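Side-chain contact in lipase (Rhizopus chinensis, PDB 6A0W), which probably hydrolyses ester bonds of lipids as a fungal class 3 lipase of the alpha/beta-hydrolase fold, with an N-terminal segment that regulates its substrate binding affinity: residues Q145-K148 with D149-P152. Residues are numbered along the deposited sequence; the frame is centred on the assembly and turned at random.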
loop_
_atom_site.group_PDB
_atom_site.type_symbol
_atom_site.label_atom_id
_atom_site.label_comp_id
_atom_site.label_asym_id
_atom_site.label_seq_id
_atom_site.Cartn_x
_atom_site.Cartn_y
_atom_site.Cartn_z
ATOM N N GLN A 145 8.348 9.478 -12.291
ATOM C CA GLN A 145 8.669 10.816 -11.769
ATOM C C GLN A 145 9.359 10.776 -10.422
ATOM O O GLN A 145 10.385 11.431 -10.219
ATOM C CB GLN A 145 7.423 11.693 -11.639
ATOM C CG GLN A 145 6.681 11.968 -12.939
ATOM C CD GLN A 145 7.574 12.742 -13.916
ATOM O OE1 GLN A 145 8.178 13.767 -13.550
ATOM N NE2 GLN A 145 7.846 12.131 -15.064
ATOM N N VAL A 146 8.854 9.975 -9.494
ATOM C CA VAL A 146 9.371 10.075 -8.123
ATOM C C VAL A 146 10.631 9.253 -7.881
ATOM O O VAL A 146 11.392 9.543 -6.918
ATOM C CB VAL A 146 8.294 9.763 -7.050
ATOM C CG1 VAL A 146 7.155 10.771 -7.169
ATOM C CG2 VAL A 146 7.784 8.343 -7.202
ATOM N N VAL A 147 10.892 8.278 -8.771
ATOM C CA VAL A 147 12.079 7.412 -8.584
ATOM C C VAL A 147 13.384 8.222 -8.513
ATOM O O VAL A 147 14.255 7.940 -7.698
ATOM C CB VAL A 147 12.154 6.263 -9.629
ATOM C CG1 VAL A 147 12.381 6.781 -11.038
ATOM C CG2 VAL A 147 13.280 5.337 -9.285
ATOM N N LYS A 148 13.444 9.336 -9.235
ATOM C CA LYS A 148 14.647 10.174 -9.259
ATOM C C LYS A 148 14.844 10.806 -7.912
ATOM O O LYS A 148 15.966 11.106 -7.525
ATOM C CB LYS A 148 14.461 11.313 -10.271
ATOM C CG LYS A 148 14.243 10.796 -11.681
ATOM C CD LYS A 148 13.594 11.837 -12.576
ATOM C CE LYS A 148 13.790 11.483 -14.042
ATOM N NZ LYS A 148 13.037 12.440 -14.893
ATOM N N ASP A 149 13.743 11.108 -7.228
ATOM C CA ASP A 149 13.829 11.794 -5.947
ATOM C C ASP A 149 14.252 10.830 -4.844
ATOM O O ASP A 149 14.926 11.228 -3.900
ATOM C CB ASP A 149 12.459 12.410 -5.591
ATOM C CG ASP A 149 11.945 13.341 -6.659
ATOM O OD1 ASP A 149 12.816 14.032 -7.222
ATOM O OD2 ASP A 149 10.709 13.385 -6.915
ATOM N N TYR A 150 13.678 9.629 -4.807
ATOM C CA TYR A 150 13.885 8.802 -3.599
ATOM C C TYR A 150 15.012 7.753 -3.678
ATOM O O TYR A 150 15.584 7.420 -2.652
ATOM C CB TYR A 150 12.565 8.138 -3.132
ATOM C CG TYR A 150 12.361 6.780 -3.686
ATOM C CD1 TYR A 150 12.876 5.674 -3.048
ATOM C CD2 TYR A 150 11.734 6.595 -4.888
ATOM C CE1 TYR A 150 12.780 4.426 -3.611
ATOM C CE2 TYR A 150 11.616 5.335 -5.440
ATOM C CZ TYR A 150 12.152 4.255 -4.806
ATOM O OH TYR A 150 12.083 2.987 -5.393
ATOM N N PHE A 151 15.205 7.144 -4.847
ATOM C CA PHE A 151 16.113 6.019 -5.000
ATOM C C PHE A 151 17.533 6.314 -4.517
ATOM O O PHE A 151 18.062 5.552 -3.696
ATOM C CB PHE A 151 16.118 5.546 -6.453
ATOM C CG PHE A 151 16.679 4.156 -6.631
ATOM C CD1 PHE A 151 15.866 3.053 -6.510
ATOM C CD2 PHE A 151 18.028 3.960 -6.866
ATOM C CE1 PHE A 151 16.380 1.786 -6.546
ATOM C CE2 PHE A 151 18.561 2.686 -6.913
ATOM C CZ PHE A 151 17.730 1.600 -6.764
ATOM N N PRO A 152 18.120 7.473 -4.911
ATOM C CA PRO A 152 19.514 7.752 -4.462
ATOM C C PRO A 152 19.600 7.883 -2.970
ATOM O O PRO A 152 20.604 7.531 -2.373
ATOM C CB PRO A 152 19.862 9.106 -5.098
ATOM C CG PRO A 152 18.705 9.442 -6.006
ATOM C CD PRO A 152 17.723 8.327 -6.047
#
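The carbonyl oxygen V146 O accepts the i to i+4 bond of Y150 N, nearly in line with its C=O, and also a bent i to i+3 bond from D149 N, 2.8 Å away and well above the carbonyl plane, where helix 137-160 is kinked, while F151 N gives V147 O a further, straighter i to i+4 bond with an N-H...O angle of 160°. The side chain of D149 starts close to the shared acceptor, with CB 3.3 Å from V146 O. Its CG stands beside the backbone N and anti to the carbonyl carbon (chi1 -56°), which turns the carboxylate back along the preceding turn and leaves OD2 3.8 Å from V146 CA. With no N-H to give, P152 turns its ring carbons to K148 O, CG at 3.5 Å, which is a contact and not a hydrogen bond. V147 offers one methyl to both aromatic residues of the next turn. With CG2 anti to the backbone N, this branch reaches forward to F151 CB at 4.0 Å and to the ring atom Y150 CE2 at 4.2 Å; V147 and F151 run side by side, while the tyrosine slants past the valine. In the alpha/beta-hydrolase fold of this lipase, the helix packs on the central sheet: V146 and Y150 both touch F83 and F107, the latter meeting the Y150 ring edge-to-face, and F151 turns to helix 173-188, where R188 forms a cation-pi contact with it. Y150 also sets its ring edge against V146 O, with CD2 3.6 Å from that oxygen. Its hydroxyl bonds to that of Y143, and Y150 OH lies in the plane of the F151 ring, at its edge.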